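Local coordinates for extracellular solute-binding protein, family 1 (Trichodesmium erythraeum IMS101, PDB 6G7N) that binds ferric iron and probably delivers it to an ABC transporter as its extracellular solute-binding component, at residues A[1-13]-A[46-58]. Residues are numbered along the deposited sequence; the frame is centred on the assembly and turned at random. Where two conformers were deposited one is given.
Sequences GAINLYSSRHYDT and EGANSPADVFMTV. With DAL (D-alanine), chain C.
With CG beside the backbone N (chi1 -80°), the Y6 ring lies against A52 and its hydroxyl reaches E46. A52 CB sits over the ring centre, 3.5 Å from the centroid, in a CH-pi contact. Y6 OH donates to the syn lone pair of E46 OE1 at 2.9 Å, with ring and carboxylate nearly perpendicular. S50 OG also donates to OE1, and R42 pairs with the other carboxylate oxygen. Replacing Y6 with alanine removes ring and hydroxyl, which is likely to open a gap over A52 and cost E46 OE1 one donor. D53 OD2 takes N4 N on its anti lone pair at 2.8 Å, and N4 ND2 donates to P51 O from above the carbonyl plane. Strands 2-7 and 54-58 run parallel and adjacent in a periplasmic-binding-protein lobe; the beta-alpha-beta crossover from strand 28-33 through helix 36-46 to 54-58 passes over 2-7. Backbone hydrogen bonds Y6 N to V54 O (2.8 Å) and M56 N to Y6 O (2.9 Å) join them. On the face opposite Y6, L5 CD1 packs on V54 CG1 and M56 CG. Just past strand 2-7, S8 OG accepts from T57 OG1 at 2.7 Å. R9 CD touches V58 CG1 at 3.6 Å beside the bound D-alanine, while R9 NE is hydrogen-bonded to S234 OG.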
loop_
_atom_site.group_PDB
_atom_site.type_symbol
_atom_site.label_atom_id
_atom_site.label_comp_id
_atom_site.label_asym_id
_atom_site.label_seq_id
_atom_site.Cartn_x
_atom_site.Cartn_y
_atom_site.Cartn_z
ATOM N N GLY A 1 1.460 -11.973 -29.661
ATOM C CA GLY A 1 0.488 -12.771 -28.869
ATOM C C GLY A 1 0.747 -12.875 -27.370
ATOM O O GLY A 1 0.245 -13.796 -26.715
ATOM N N ALA A 2 1.517 -11.944 -26.828
ATOM C CA ALA A 2 1.843 -11.945 -25.415
ATOM C C ALA A 2 2.079 -10.549 -24.911
ATOM O O ALA A 2 2.357 -9.616 -25.677
ATOM C CB ALA A 2 3.074 -12.804 -25.161
ATOM N N ILE A 3 2.021 -10.425 -23.595
ATOM C CA ILE A 3 2.532 -9.251 -22.913
ATOM C C ILE A 3 3.591 -9.666 -21.892
ATOM O O ILE A 3 3.513 -10.750 -21.313
ATOM C CB ILE A 3 1.428 -8.439 -22.231
ATOM C CG1 ILE A 3 0.672 -9.282 -21.196
ATOM C CG2 ILE A 3 0.480 -7.889 -23.275
ATOM C CD1 ILE A 3 -0.185 -8.446 -20.292
ATOM N N ASN A 4 4.535 -8.770 -21.644
ATOM C CA ASN A 4 5.567 -8.969 -20.640
ATOM C C ASN A 4 5.242 -8.127 -19.414
ATOM O O ASN A 4 5.319 -6.893 -19.463
ATOM C CB ASN A 4 6.921 -8.608 -21.231
ATOM C CG ASN A 4 7.262 -9.462 -22.426
ATOM O OD1 ASN A 4 7.163 -10.680 -22.356
ATOM N ND2 ASN A 4 7.638 -8.825 -23.530
ATOM N N LEU A 5 4.878 -8.830 -18.340
ATOM C CA LEU A 5 4.517 -8.224 -17.057
ATOM C C LEU A 5 5.718 -8.250 -16.129
ATOM O O LEU A 5 6.157 -9.333 -15.727
ATOM C CB LEU A 5 3.376 -9.026 -16.458
ATOM C CG LEU A 5 2.946 -8.653 -15.037
ATOM C CD1 LEU A 5 2.536 -7.192 -14.874
ATOM C CD2 LEU A 5 1.848 -9.584 -14.514
ATOM N N TYR A 6 6.254 -7.067 -15.817
ATOM C CA TYR A 6 7.347 -6.915 -14.825
ATOM C C TYR A 6 6.662 -6.522 -13.515
ATOM O O TYR A 6 6.091 -5.445 -13.402
ATOM C CB TYR A 6 8.310 -5.816 -15.243
ATOM C CG TYR A 6 9.349 -6.166 -16.290
ATOM C CD1 TYR A 6 9.040 -6.914 -17.419
ATOM C CD2 TYR A 6 10.635 -5.655 -16.175
ATOM C CE1 TYR A 6 10.003 -7.184 -18.385
ATOM C CE2 TYR A 6 11.593 -5.890 -17.139
ATOM C CZ TYR A 6 11.287 -6.658 -18.243
ATOM O OH TYR A 6 12.257 -6.873 -19.204
ATOM N N SER A 7 6.676 -7.412 -12.526
ATOM C CA SER A 7 5.914 -7.187 -11.293
ATOM C C SER A 7 6.680 -7.607 -10.054
ATOM O O SER A 7 7.316 -8.663 -10.025
ATOM C CB SER A 7 4.600 -7.955 -11.323
ATOM O OG SER A 7 3.877 -7.740 -10.126
ATOM N N SER A 8 6.558 -6.784 -9.014
ATOM C CA SER A 8 6.986 -7.165 -7.661
ATOM C C SER A 8 5.846 -7.690 -6.769
ATOM O O SER A 8 6.051 -7.987 -5.589
ATOM C CB SER A 8 7.669 -5.969 -6.990
ATOM O OG SER A 8 6.747 -4.924 -6.740
ATOM N N ARG A 9 4.641 -7.751 -7.336
ATOM C CA ARG A 9 3.366 -7.920 -6.595
ATOM C C ARG A 9 2.656 -9.239 -6.927
ATOM O O ARG A 9 1.526 -9.482 -6.485
ATOM C CB ARG A 9 2.487 -6.671 -6.902
ATOM C CG ARG A 9 1.031 -6.602 -6.377
ATOM C CD ARG A 9 0.843 -6.835 -4.886
ATOM N NE ARG A 9 -0.566 -6.753 -4.504
ATOM C CZ ARG A 9 -1.449 -7.716 -4.739
ATOM N NH1 ARG A 9 -1.089 -8.853 -5.303
ATOM N NH2 ARG A 9 -2.723 -7.530 -4.391
ATOM N N HIS A 10 3.333 -10.125 -7.652
ATOM C CA HIS A 10 2.733 -11.402 -8.015
ATOM C C HIS A 10 2.630 -12.318 -6.785
ATOM O O HIS A 10 3.594 -12.507 -6.049
ATOM C CB HIS A 10 3.581 -12.098 -9.107
ATOM C CG HIS A 10 3.165 -13.503 -9.401
ATOM N ND1 HIS A 10 2.149 -13.821 -10.278
ATOM C CD2 HIS A 10 3.636 -14.670 -8.904
ATOM C CE1 HIS A 10 2.032 -15.142 -10.317
ATOM N NE2 HIS A 10 2.914 -15.675 -9.484
ATOM N N TYR A 11 1.465 -12.939 -6.626
ATOM C CA TYR A 11 1.242 -14.088 -5.734
ATOM C C TYR A 11 0.799 -15.270 -6.588
ATOM O O TYR A 11 0.239 -15.085 -7.665
ATOM C CB TYR A 11 0.221 -13.756 -4.644
ATOM C CG TYR A 11 0.788 -12.800 -3.641
ATOM C CD1 TYR A 11 1.614 -13.232 -2.612
ATOM C CD2 TYR A 11 0.587 -11.430 -3.768
ATOM C CE1 TYR A 11 2.162 -12.318 -1.713
ATOM C CE2 TYR A 11 1.136 -10.520 -2.891
ATOM C CZ TYR A 11 1.913 -10.959 -1.858
ATOM O OH TYR A 11 2.459 -10.042 -0.980
ATOM N N ASP A 12 1.023 -16.502 -6.116
ATOM C CA ASP A 12 0.711 -17.724 -6.887
ATOM C C ASP A 12 -0.719 -17.774 -7.394
ATOM O O ASP A 12 -0.995 -18.242 -8.505
ATOM C CB ASP A 12 0.978 -18.970 -6.012
ATOM C CG ASP A 12 1.050 -20.269 -6.820
ATOM O OD1 ASP A 12 1.665 -20.255 -7.900
ATOM O OD2 ASP A 12 0.519 -21.308 -6.368
ATOM N N THR A 13 -1.636 -17.312 -6.554
ATOM C CA THR A 13 -3.038 -17.293 -6.900
ATOM C C THR A 13 -3.343 -16.374 -8.112
ATOM O O THR A 13 -4.379 -16.560 -8.765
ATOM C CB THR A 13 -3.881 -16.895 -5.676
ATOM O OG1 THR A 13 -3.336 -15.709 -5.094
ATOM C CG2 THR A 13 -3.902 -18.002 -4.618
ATOM N N GLU A 46 17.365 -0.990 -19.430
ATOM C CA GLU A 46 17.010 -1.638 -20.702
ATOM C C GLU A 46 16.589 -0.591 -21.749
ATOM O O GLU A 46 16.726 -0.816 -22.950
ATOM C CB GLU A 46 15.920 -2.729 -20.511
ATOM C CG GLU A 46 16.353 -4.002 -19.760
ATOM C CD GLU A 46 15.204 -4.948 -19.382
ATOM O OE1 GLU A 46 14.022 -4.580 -19.568
ATOM O OE2 GLU A 46 15.485 -6.084 -18.892
ATOM N N GLY A 47 16.046 0.540 -21.288
ATOM C CA GLY A 47 15.730 1.678 -22.150
ATOM C C GLY A 47 14.792 1.330 -23.283
ATOM O O GLY A 47 13.817 0.570 -23.116
ATOM N N ALA A 48 15.107 1.858 -24.461
ATOM C CA ALA A 48 14.317 1.579 -25.652
ATOM C C ALA A 48 14.353 0.097 -26.070
ATOM O O ALA A 48 13.528 -0.337 -26.869
ATOM C CB ALA A 48 14.792 2.451 -26.801
ATOM N N ASN A 49 15.302 -0.678 -25.536
ATOM C CA ASN A 49 15.364 -2.119 -25.823
ATOM C C ASN A 49 14.554 -2.959 -24.843
ATOM O O ASN A 49 14.499 -4.178 -24.994
ATOM C CB ASN A 49 16.826 -2.610 -25.880
ATOM C CG ASN A 49 17.641 -1.885 -26.933
ATOM O OD1 ASN A 49 17.269 -1.865 -28.103
ATOM N ND2 ASN A 49 18.714 -1.234 -26.511
ATOM N N SER A 50 13.884 -2.345 -23.868
ATOM C CA SER A 50 13.151 -3.151 -22.888
ATOM C C SER A 50 11.941 -3.876 -23.504
ATOM O O SER A 50 11.123 -3.249 -24.196
ATOM C CB SER A 50 12.634 -2.301 -21.742
ATOM O OG SER A 50 12.029 -3.141 -20.763
ATOM N N PRO A 51 11.783 -5.175 -23.209
ATOM C CA PRO A 51 10.554 -5.862 -23.632
ATOM C C PRO A 51 9.355 -5.599 -22.712
ATOM O O PRO A 51 8.266 -6.049 -23.025
ATOM C CB PRO A 51 10.922 -7.351 -23.576
ATOM C CG PRO A 51 12.085 -7.424 -22.646
ATOM C CD PRO A 51 12.776 -6.096 -22.619
ATOM N N ALA A 52 9.542 -4.897 -21.601
ATOM C CA ALA A 52 8.456 -4.745 -20.637
ATOM C C ALA A 52 7.248 -4.039 -21.252
ATOM O O ALA A 52 7.364 -3.003 -21.909
ATOM C CB ALA A 52 8.938 -3.993 -19.402
ATOM N N ASP A 53 6.066 -4.602 -20.993
ATOM C CA ASP A 53 4.787 -4.014 -21.418
ATOM C C ASP A 53 4.032 -3.361 -20.266
ATOM O O ASP A 53 3.455 -2.285 -20.416
ATOM C CB ASP A 53 3.876 -5.078 -22.031
ATOM C CG ASP A 53 4.332 -5.523 -23.406
ATOM O OD1 ASP A 53 4.416 -4.640 -24.302
ATOM O OD2 ASP A 53 4.553 -6.745 -23.600
ATOM N N VAL A 54 3.962 -4.068 -19.141
ATOM C CA VAL A 54 3.252 -3.601 -17.931
ATOM C C VAL A 54 4.214 -3.691 -16.764
ATOM O O VAL A 54 4.943 -4.687 -16.628
ATOM C CB VAL A 54 2.010 -4.467 -17.653
ATOM C CG1 VAL A 54 1.335 -4.063 -16.350
ATOM C CG2 VAL A 54 1.033 -4.388 -18.805
ATOM N N PHE A 55 4.210 -2.664 -15.921
ATOM C CA PHE A 55 4.984 -2.639 -14.660
ATOM C C PHE A 55 3.955 -2.584 -13.525
ATOM O O PHE A 55 3.076 -1.730 -13.531
ATOM C CB PHE A 55 5.916 -1.414 -14.615
ATOM C CG PHE A 55 6.535 -1.186 -13.266
ATOM C CD1 PHE A 55 7.429 -2.104 -12.731
ATOM C CD2 PHE A 55 6.177 -0.084 -12.481
ATOM C CE1 PHE A 55 7.967 -1.929 -11.483
ATOM C CE2 PHE A 55 6.759 0.103 -11.241
ATOM C CZ PHE A 55 7.650 -0.819 -10.745
ATOM N N MET A 56 4.110 -3.487 -12.554
ATOM C CA MET A 56 3.276 -3.484 -11.350
ATOM C C MET A 56 4.116 -3.555 -10.093
ATOM O O MET A 56 5.132 -4.271 -10.032
ATOM C CB MET A 56 2.280 -4.639 -11.337
ATOM C CG MET A 56 1.249 -4.538 -12.424
ATOM S SD MET A 56 -0.070 -5.738 -12.372
ATOM C CE MET A 56 -1.078 -5.024 -11.095
ATOM N N THR A 57 3.671 -2.841 -9.060
ATOM C CA THR A 57 4.368 -2.830 -7.776
ATOM C C THR A 57 3.409 -2.388 -6.703
ATOM O O THR A 57 2.222 -2.215 -6.951
ATOM C CB THR A 57 5.657 -1.983 -7.854
ATOM O OG1 THR A 57 6.498 -2.244 -6.727
ATOM C CG2 THR A 57 5.364 -0.478 -7.912
ATOM N N VAL A 58 3.914 -2.242 -5.471
ATOM C CA VAL A 58 3.116 -1.679 -4.377
ATOM C C VAL A 58 3.644 -0.322 -3.954
ATOM O O VAL A 58 4.858 -0.052 -4.015
ATOM C CB VAL A 58 2.928 -2.591 -3.134
ATOM C CG1 VAL A 58 2.563 -3.997 -3.571
ATOM C CG2 VAL A 58 4.159 -2.632 -2.258
HETATM N N DAL C . 5.029 -6.350 1.018
HETATM C CA DAL C . 4.364 -7.215 -0.013
HETATM C CB DAL C . 5.277 -7.409 -1.213
HETATM C C DAL C . 3.018 -6.714 -0.422
HETATM O O DAL C . 2.565 -5.753 0.232
HETATM O OXT DAL C . 2.437 -7.288 -1.384
HETATM O O HOH W 1 4.848 -8.054 -25.955
#